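Local coordinates for PHD-type domain-containing protein (Chaetomium thermophilum, PDB 6VHF) that integrates into the H3K4 methyltransferase complex COMPASS as the Cfp1 subunit, this piece being its zinc-containing RbBP5-interacting domain, at residues S13-C27 / I153-E167. Numbering follows the deposited sequence.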
ATOM      1  N   SER A  13      15.289  -3.031  14.727  1.00 43.01           N
ATOM      2  CA  SER A  13      13.875  -2.757  14.944  1.00 42.21           C
ATOM      3  C   SER A  13      13.519  -1.345  14.498  1.00 40.92           C
ATOM      4  O   SER A  13      12.534  -1.138  13.777  1.00 38.85           O
ATOM      5  CB  SER A  13      13.536  -2.951  16.416  1.00 39.71           C
ATOM      6  OG  SER A  13      12.148  -2.784  16.605  1.00 46.03           O
ATOM      7  N   ALA A  14      14.325  -0.363  14.903  1.00 37.02           N
ATOM      8  CA  ALA A  14      14.041   1.019  14.530  1.00 39.33           C
ATOM      9  C   ALA A  14      14.165   1.221  13.018  1.00 42.73           C
ATOM     10  O   ALA A  14      13.406   2.000  12.416  1.00 40.44           O
ATOM     11  CB  ALA A  14      14.973   1.960  15.281  1.00 35.28           C
ATOM     12  N   GLU A  15      15.124   0.533  12.388  1.00 39.09           N
ATOM     13  CA  GLU A  15      15.258   0.615  10.939  1.00 45.72           C
ATOM     14  C   GLU A  15      14.066  -0.020  10.238  1.00 39.74           C
ATOM     15  O   GLU A  15      13.654   0.451   9.178  1.00 41.36           O
ATOM     16  CB  GLU A  15      16.558  -0.052  10.496  1.00 40.91           C
ATOM     17  CG  GLU A  15      17.782   0.781  10.829  1.00 49.98           C
ATOM     18  CD  GLU A  15      19.087   0.031  10.649  1.00 56.49           C
ATOM     19  OE1 GLU A  15      19.042  -1.214  10.543  1.00 50.16           O
ATOM     20  OE2 GLU A  15      20.149   0.694  10.596  1.00 64.09           O
ATOM     21  N   THR A  16      13.526  -1.099  10.805  1.00 38.75           N
ATOM     22  CA  THR A  16      12.330  -1.731  10.262  1.00 38.42           C
ATOM     23  C   THR A  16      11.122  -0.806  10.362  1.00 42.19           C
ATOM     24  O   THR A  16      10.346  -0.676   9.406  1.00 41.50           O
ATOM     25  CB  THR A  16      12.069  -3.036  11.003  1.00 40.45           C
ATOM     26  OG1 THR A  16      13.186  -3.903  10.802  1.00 44.90           O
ATOM     27  CG2 THR A  16      10.835  -3.719  10.474  1.00 39.75           C
ATOM     28  N   ARG A  17      10.931  -0.172  11.522  1.00 39.12           N
ATOM     29  CA  ARG A  17       9.894   0.845  11.631  1.00 39.98           C
ATOM     30  C   ARG A  17      10.036   1.880  10.521  1.00 41.26           C
ATOM     31  O   ARG A  17       9.043   2.293   9.903  1.00 36.31           O
ATOM     32  CB  ARG A  17       9.959   1.504  13.012  1.00 34.60           C
ATOM     33  CG  ARG A  17       9.359   0.633  14.099  1.00 36.12           C
ATOM     34  CD  ARG A  17       9.148   1.447  15.349  1.00 36.42           C
ATOM     35  NE  ARG A  17      10.401   1.750  16.034  1.00 37.51           N
ATOM     36  CZ  ARG A  17      10.886   2.973  16.219  1.00 38.16           C
ATOM     37  NH1 ARG A  17      10.219   4.020  15.771  1.00 32.33           N
ATOM     38  NH2 ARG A  17      12.022   3.144  16.893  1.00 40.90           N
ATOM     39  N   SER A  18      11.276   2.282  10.243  1.00 38.37           N
ATOM     40  CA  SER A  18      11.542   3.246   9.191  1.00 38.98           C
ATOM     41  C   SER A  18      11.022   2.739   7.851  1.00 42.71           C
ATOM     42  O   SER A  18      10.303   3.456   7.140  1.00 39.28           O
ATOM     43  CB  SER A  18      13.044   3.499   9.129  1.00 37.85           C
ATOM     44  OG  SER A  18      13.310   4.816   8.717  1.00 50.85           O
ATOM     45  N   LYS A  19      11.356   1.484   7.499  1.00 38.72           N
ATOM     46  CA  LYS A  19      10.889   0.914   6.232  1.00 42.96           C
ATOM     47  C   LYS A  19       9.369   0.815   6.207  1.00 42.17           C
ATOM     48  O   LYS A  19       8.736   1.066   5.168  1.00 42.62           O
ATOM     49  CB  LYS A  19      11.496  -0.479   5.985  1.00 42.49           C
ATOM     50  CG  LYS A  19      13.040  -0.597   6.117  1.00 51.47           C
ATOM     51  CD  LYS A  19      13.607  -1.840   5.356  1.00 64.89           C
ATOM     52  CE  LYS A  19      14.939  -2.358   5.951  1.00 70.06           C
ATOM     53  NZ  LYS A  19      15.204  -3.811   5.662  1.00 83.03           N
ATOM     54  N   LEU A  20       8.766   0.439   7.340  1.00 36.11           N
ATOM     55  CA  LEU A  20       7.317   0.299   7.391  1.00 39.27           C
ATOM     56  C   LEU A  20       6.634   1.641   7.185  1.00 38.92           C
ATOM     57  O   LEU A  20       5.599   1.707   6.518  1.00 35.17           O
ATOM     58  CB  LEU A  20       6.883  -0.325   8.716  1.00 38.23           C
ATOM     59  CG  LEU A  20       7.324  -1.777   8.956  1.00 44.33           C
ATOM     60  CD1 LEU A  20       7.143  -2.163  10.429  1.00 42.21           C
ATOM     61  CD2 LEU A  20       6.534  -2.714   8.054  1.00 43.27           C
ATOM     62  N   SER A  21       7.203   2.724   7.744  1.00 36.64           N
ATOM     63  CA  SER A  21       6.617   4.047   7.552  1.00 40.03           C
ATOM     64  C   SER A  21       6.710   4.492   6.098  1.00 43.82           C
ATOM     65  O   SER A  21       5.755   5.078   5.560  1.00 41.00           O
ATOM     66  CB  SER A  21       7.284   5.062   8.466  1.00 34.59           C
ATOM     67  OG  SER A  21       7.007   4.706   9.799  1.00 39.73           O
ATOM     68  N   GLU A  22       7.848   4.216   5.447  1.00 40.04           N
ATOM     69  CA  GLU A  22       7.982   4.495   4.021  1.00 42.05           C
ATOM     70  C   GLU A  22       7.004   3.658   3.196  1.00 43.85           C
ATOM     71  O   GLU A  22       6.437   4.143   2.210  1.00 40.80           O
ATOM     72  CB  GLU A  22       9.424   4.248   3.585  1.00 46.64           C
ATOM     73  CG  GLU A  22      10.404   5.294   4.125  1.00 48.84           C
ATOM     74  CD  GLU A  22      11.825   4.761   4.329  1.00 58.60           C
ATOM     75  OE1 GLU A  22      12.568   5.375   5.128  1.00 60.25           O
ATOM     76  OE2 GLU A  22      12.205   3.737   3.700  1.00 58.42           O
ATOM     77  N   GLN A  23       6.771   2.405   3.589  1.00 42.33           N
ATOM     78  CA  GLN A  23       5.766   1.624   2.871  1.00 42.30           C
ATOM     79  C   GLN A  23       4.365   2.223   3.039  1.00 43.03           C
ATOM     80  O   GLN A  23       3.547   2.191   2.105  1.00 40.31           O
ATOM     81  CB  GLN A  23       5.791   0.169   3.340  1.00 37.57           C
ATOM     82  CG  GLN A  23       4.934  -0.796   2.496  1.00 45.79           C
ATOM     83  CD  GLN A  23       5.309  -0.803   1.008  1.00 50.09           C
ATOM     84  OE1 GLN A  23       6.354  -0.297   0.617  1.00 51.96           O
ATOM     85  NE2 GLN A  23       4.442  -1.371   0.179  1.00 56.58           N
ATOM     86  N   ILE A  24       4.060   2.766   4.220  1.00 40.06           N
ATOM     87  CA  ILE A  24       2.749   3.373   4.417  1.00 38.28           C
ATOM     88  C   ILE A  24       2.606   4.609   3.543  1.00 40.89           C
ATOM     89  O   ILE A  24       1.546   4.833   2.935  1.00 40.62           O
ATOM     90  CB  ILE A  24       2.517   3.688   5.901  1.00 35.77           C
ATOM     91  CG1 ILE A  24       2.161   2.403   6.671  1.00 39.24           C
ATOM     92  CG2 ILE A  24       1.441   4.750   6.058  1.00 38.94           C
ATOM     93  CD1 ILE A  24       2.114   2.541   8.209  1.00 31.80           C
ATOM     94  N   ALA A  25       3.666   5.424   3.461  1.00 39.21           N
ATOM     95  CA  ALA A  25       3.676   6.561   2.540  1.00 42.81           C
ATOM     96  C   ALA A  25       3.406   6.115   1.106  1.00 43.67           C
ATOM     97  O   ALA A  25       2.582   6.722   0.396  1.00 43.81           O
ATOM     98  CB  ALA A  25       5.015   7.298   2.621  1.00 37.42           C
ATOM     99  N   LEU A  26       4.086   5.054   0.662  1.00 40.96           N
ATOM    100  CA  LEU A  26       3.812   4.522  -0.669  1.00 45.61           C
ATOM    101  C   LEU A  26       2.336   4.182  -0.815  1.00 43.48           C
ATOM    102  O   LEU A  26       1.731   4.488  -1.843  1.00 42.05           O
ATOM    103  CB  LEU A  26       4.676   3.293  -0.952  1.00 43.48           C
ATOM    104  CG  LEU A  26       4.414   2.581  -2.281  1.00 48.68           C
ATOM    105  CD1 LEU A  26       4.392   3.587  -3.444  1.00 50.43           C
ATOM    106  CD2 LEU A  26       5.424   1.477  -2.553  1.00 49.37           C
ATOM    107  N   CYS A  27       1.740   3.589   0.230  1.00 41.17           N
ATOM    108  CA  CYS A  27       0.340   3.185   0.205  1.00 41.65           C
ATOM    109  C   CYS A  27      -0.590   4.385   0.066  1.00 43.61           C
ATOM    110  O   CYS A  27      -1.602   4.319  -0.649  1.00 37.85           O
ATOM    111  CB  CYS A  27       0.003   2.401   1.475  1.00 39.25           C
ATOM    112  SG  CYS A  27       0.531   0.655   1.473  1.00 49.98           S
ATOM    113  N   ILE A 153      -2.309  -0.319   5.100  1.00 37.40           N
ATOM    114  CA  ILE A 153      -1.862   0.725   6.010  1.00 41.21           C
ATOM    115  C   ILE A 153      -2.098   0.294   7.447  1.00 40.50           C
ATOM    116  O   ILE A 153      -1.212   0.414   8.294  1.00 38.16           O
ATOM    117  CB  ILE A 153      -2.545   2.064   5.678  1.00 41.81           C
ATOM    118  CG1 ILE A 153      -2.149   2.486   4.266  1.00 40.98           C
ATOM    119  CG2 ILE A 153      -2.117   3.145   6.651  1.00 42.05           C
ATOM    120  CD1 ILE A 153      -2.662   3.857   3.861  1.00 41.68           C
ATOM    121  N   ARG A 154      -3.276  -0.267   7.737  1.00 43.44           N
ATOM    122  CA  ARG A 154      -3.573  -0.679   9.106  1.00 43.67           C
ATOM    123  C   ARG A 154      -2.667  -1.824   9.552  1.00 44.62           C
ATOM    124  O   ARG A 154      -2.210  -1.854  10.707  1.00 33.68           O
ATOM    125  CB  ARG A 154      -5.038  -1.090   9.220  1.00 45.35           C
ATOM    126  CG  ARG A 154      -6.059   0.025   9.063  1.00 42.32           C
ATOM    127  CD  ARG A 154      -7.458  -0.611   8.988  1.00 47.38           C
ATOM    128  NE  ARG A 154      -8.548   0.243   9.467  1.00 46.88           N
ATOM    129  CZ  ARG A 154      -9.364   0.903   8.655  1.00 52.89           C
ATOM    130  NH1 ARG A 154      -9.180   0.806   7.338  1.00 58.40           N
ATOM    131  NH2 ARG A 154     -10.357   1.652   9.146  1.00 54.66           N
ATOM    132  N   GLU A 155      -2.404  -2.778   8.654  1.00 39.10           N
ATOM    133  CA  GLU A 155      -1.512  -3.876   8.996  1.00 40.81           C
ATOM    134  C   GLU A 155      -0.083  -3.381   9.246  1.00 40.90           C
ATOM    135  O   GLU A 155       0.544  -3.745  10.248  1.00 39.19           O
ATOM    136  CB  GLU A 155      -1.548  -4.921   7.886  1.00 42.81           C
ATOM    137  CG  GLU A 155      -2.881  -5.631   7.753  1.00 43.05           C
ATOM    138  CD  GLU A 155      -3.220  -6.493   8.975  1.00 47.86           C
ATOM    139  OE1 GLU A 155      -2.323  -6.759   9.814  1.00 50.31           O
ATOM    140  OE2 GLU A 155      -4.378  -6.946   9.074  1.00 49.80           O
ATOM    141  N   LEU A 156       0.431  -2.522   8.355  1.00 39.84           N
ATOM    142  CA  LEU A 156       1.765  -1.961   8.524  1.00 39.71           C
ATOM    143  C   LEU A 156       1.873  -1.152   9.810  1.00 40.08           C
ATOM    144  O   LEU A 156       2.906  -1.197  10.483  1.00 34.67           O
ATOM    145  CB  LEU A 156       2.115  -1.083   7.322  1.00 42.72           C
ATOM    146  CG  LEU A 156       2.244  -1.786   5.974  1.00 46.28           C
ATOM    147  CD1 LEU A 156       2.060  -0.780   4.809  1.00 44.49           C
ATOM    148  CD2 LEU A 156       3.555  -2.518   5.871  1.00 39.85           C
ATOM    149  N   ALA A 157       0.830  -0.375  10.152  1.00 35.72           N
ATOM    150  CA  ALA A 157       0.867   0.385  11.400  1.00 37.32           C
ATOM    151  C   ALA A 157       0.830  -0.542  12.611  1.00 39.18           C
ATOM    152  O   ALA A 157       1.499  -0.279  13.613  1.00 40.32           O
ATOM    153  CB  ALA A 157      -0.286   1.397  11.462  1.00 34.17           C
ATOM    154  N   LEU A 158       0.046  -1.620  12.541  1.00 37.23           N
ATOM    155  CA  LEU A 158       0.071  -2.645  13.581  1.00 40.95           C
ATOM    156  C   LEU A 158       1.482  -3.199  13.773  1.00 42.85           C
ATOM    157  O   LEU A 158       1.972  -3.304  14.904  1.00 42.85           O
ATOM    158  CB  LEU A 158      -0.891  -3.770  13.215  1.00 41.13           C
ATOM    159  CG  LEU A 158      -1.117  -4.944  14.169  1.00 44.46           C
ATOM    160  CD1 LEU A 158      -2.553  -5.411  13.991  1.00 40.33           C
ATOM    161  CD2 LEU A 158      -0.133  -6.101  13.913  1.00 45.26           C
ATOM    162  N   GLN A 159       2.146  -3.563  12.670  1.00 40.68           N
ATOM    163  CA  GLN A 159       3.526  -4.034  12.742  1.00 45.45           C
ATOM    164  C   GLN A 159       4.432  -3.025  13.444  1.00 43.72           C
ATOM    165  O   GLN A 159       5.269  -3.406  14.264  1.00 35.08           O
ATOM    166  CB  GLN A 159       4.059  -4.336  11.342  1.00 44.66           C
ATOM    167  CG  GLN A 159       3.346  -5.487  10.640  1.00 52.90           C
ATOM    168  CD  GLN A 159       3.723  -6.859  11.209  1.00 59.81           C
ATOM    169  OE1 GLN A 159       4.683  -7.489  10.759  1.00 62.47           O
ATOM    170  NE2 GLN A 159       2.960  -7.324  12.196  1.00 54.61           N
ATOM    171  N   ILE A 160       4.280  -1.732  13.145  1.00 38.60           N
ATOM    172  CA  ILE A 160       5.116  -0.752  13.835  1.00 42.26           C
ATOM    173  C   ILE A 160       4.879  -0.825  15.341  1.00 43.82           C
ATOM    174  O   ILE A 160       5.829  -0.806  16.139  1.00 40.56           O
ATOM    175  CB  ILE A 160       4.870   0.664  13.281  1.00 35.78           C
ATOM    176  CG1 ILE A 160       5.609   0.868  11.955  1.00 40.29           C
ATOM    177  CG2 ILE A 160       5.296   1.727  14.294  1.00 35.39           C
ATOM    178  CD1 ILE A 160       5.061   2.088  11.101  1.00 33.66           C
ATOM    179  N   ARG A 161       3.612  -0.943  15.753  1.00 41.89           N
ATOM    180  CA  ARG A 161       3.309  -0.990  17.180  1.00 43.57           C
ATOM    181  C   ARG A 161       3.893  -2.233  17.836  1.00 43.44           C
ATOM    182  O   ARG A 161       4.372  -2.172  18.974  1.00 40.65           O
ATOM    183  CB  ARG A 161       1.801  -0.940  17.410  1.00 41.76           C
ATOM    184  CG  ARG A 161       1.177   0.413  17.105  1.00 41.58           C
ATOM    185  CD  ARG A 161      -0.234   0.476  17.699  1.00 43.49           C
ATOM    186  NE  ARG A 161      -1.140  -0.449  17.026  1.00 45.17           N
ATOM    187  CZ  ARG A 161      -1.739  -0.149  15.875  1.00 44.23           C
ATOM    188  NH1 ARG A 161      -1.487   1.024  15.321  1.00 40.51           N
ATOM    189  NH2 ARG A 161      -2.562  -1.017  15.276  1.00 40.30           N
ATOM    190  N   GLU A 162       3.845  -3.376  17.152  1.00 42.07           N
ATOM    191  CA  GLU A 162       4.459  -4.562  17.725  1.00 40.67           C
ATOM    192  C   GLU A 162       5.952  -4.351  17.908  1.00 42.00           C
ATOM    193  O   GLU A 162       6.523  -4.757  18.931  1.00 44.08           O
ATOM    194  CB  GLU A 162       4.175  -5.787  16.858  1.00 40.39           C
ATOM    195  CG  GLU A 162       2.711  -6.236  16.894  1.00 47.99           C
ATOM    196  CD  GLU A 162       2.445  -7.476  16.051  1.00 49.00           C
ATOM    197  OE1 GLU A 162       1.554  -8.283  16.419  1.00 46.72           O
ATOM    198  OE2 GLU A 162       3.129  -7.636  15.017  1.00 52.48           O
ATOM    199  N   LEU A 163       6.597  -3.682  16.946  1.00 38.25           N
ATOM    200  CA  LEU A 163       8.029  -3.411  17.074  1.00 39.68           C
ATOM    201  C   LEU A 163       8.324  -2.448  18.215  1.00 43.46           C
ATOM    202  O   LEU A 163       9.319  -2.621  18.935  1.00 43.52           O
ATOM    203  CB  LEU A 163       8.593  -2.881  15.762  1.00 36.93           C
ATOM    204  CG  LEU A 163       8.512  -3.903  14.631  1.00 42.92           C
ATOM    205  CD1 LEU A 163       8.830  -3.242  13.329  1.00 44.75           C
ATOM    206  CD2 LEU A 163       9.444  -5.069  14.890  1.00 34.95           C
ATOM    207  N   LEU A 164       7.484  -1.424  18.404  1.00 39.65           N
ATOM    208  CA  LEU A 164       7.691  -0.533  19.547  1.00 45.80           C
ATOM    209  C   LEU A 164       7.495  -1.281  20.860  1.00 50.93           C
ATOM    210  O   LEU A 164       8.234  -1.066  21.831  1.00 47.70           O
ATOM    211  CB  LEU A 164       6.749   0.671  19.469  1.00 40.63           C
ATOM    212  CG  LEU A 164       7.084   1.697  18.366  1.00 43.62           C
ATOM    213  CD1 LEU A 164       5.864   2.540  18.053  1.00 36.52           C
ATOM    214  CD2 LEU A 164       8.286   2.596  18.748  1.00 37.88           C
ATOM    215  N   GLU A 165       6.511  -2.178  20.903  1.00 44.09           N
ATOM    216  CA  GLU A 165       6.337  -2.982  22.094  1.00 50.84           C
ATOM    217  C   GLU A 165       7.566  -3.856  22.358  1.00 56.38           C
ATOM    218  O   GLU A 165       8.064  -3.889  23.492  1.00 49.50           O
ATOM    219  CB  GLU A 165       5.057  -3.798  21.961  1.00 45.39           C
ATOM    220  CG  GLU A 165       5.061  -5.093  22.735  1.00 63.31           C
ATOM    221  CD  GLU A 165       4.665  -4.942  24.193  1.00 76.31           C
ATOM    222  OE1 GLU A 165       4.544  -5.998  24.862  1.00 83.83           O
ATOM    223  OE2 GLU A 165       4.485  -3.790  24.648  1.00 81.38           O
ATOM    224  N   ALA A 166       8.101  -4.509  21.322  1.00 51.54           N
ATOM    225  CA  ALA A 166       9.278  -5.348  21.500  1.00 50.43           C
ATOM    226  C   ALA A 166      10.496  -4.521  21.916  1.00 54.42           C
ATOM    227  O   ALA A 166      11.293  -4.955  22.761  1.00 59.03           O
ATOM    228  CB  ALA A 166       9.552  -6.119  20.211  1.00 45.15           C
ATOM    229  N   GLU A 167      10.663  -3.330  21.332  1.00 51.69           N
ATOM    230  CA  GLU A 167      11.740  -2.447  21.766  1.00 53.18           C
ATOM    231  C   GLU A 167      11.625  -2.143  23.248  1.00 57.58           C
ATOM    232  O   GLU A 167      12.610  -2.245  23.987  1.00 55.81           O
ATOM    233  CB  GLU A 167      11.741  -1.150  20.956  1.00 44.73           C
ATOM    234  CG  GLU A 167      12.240  -1.351  19.565  1.00 46.50           C
ATOM    235  CD  GLU A 167      11.891  -0.214  18.632  1.00 46.41           C
ATOM    236  OE1 GLU A 167      11.748  -0.500  17.436  1.00 42.46           O
ATOM    237  OE2 GLU A 167      11.767   0.956  19.072  1.00 51.36           O
TER
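An antiparallel coiled coil with knobs-into-holes packing joins helix 4-46 to helix 141-177 in the RbBP5-interacting domain, with Leu20 set among Leu156, Gln159, Ile160 and Leu163. The short segments run at 165° to each other, with 9.5 Å between their axes. Leu20 and Leu163 meet tip to tip, CD1 to CD1 at 3.5 Å. The CB of Leu20 lies 3.7 Å from Ile160 CG1 as these two side chains slide past each other. Leu156 returns the fit as a knob among Leu20, Gln23, Ile24 and Cys27. Ile24 places CG1 beside its backbone N (chi1 -77°), and this branch reaches Leu156 CB at 3.5 Å. Helix 64-77 borders the same seam: Leu76 touches Leu20, and Ser73 OG takes a hydrogen bond from Gln23 NE2.

Towards Ser13 the packing turns polar. Arg17 bends at chi3, and Leu164 CD2 sits over one guanidinium face, off-centre toward the rim. The Arg17 NE to Glu167 OE1 bond is 3.0 Å long, nearly straight and in the guanidinium plane, and it uses the syn lone pair of OE1. A weak bond from Arg17 NH2 to OE2 adds to the salt bridge. A lysine in place of Arg17 would probably lose the flat face that Leu164 packs against and the directed NE bond that steadies the Glu167 carboxylate. Ser13 OG lies 2.5 Å from the same Glu167 OE1, very short for a hydrogen bond, so its exact length is doubtful.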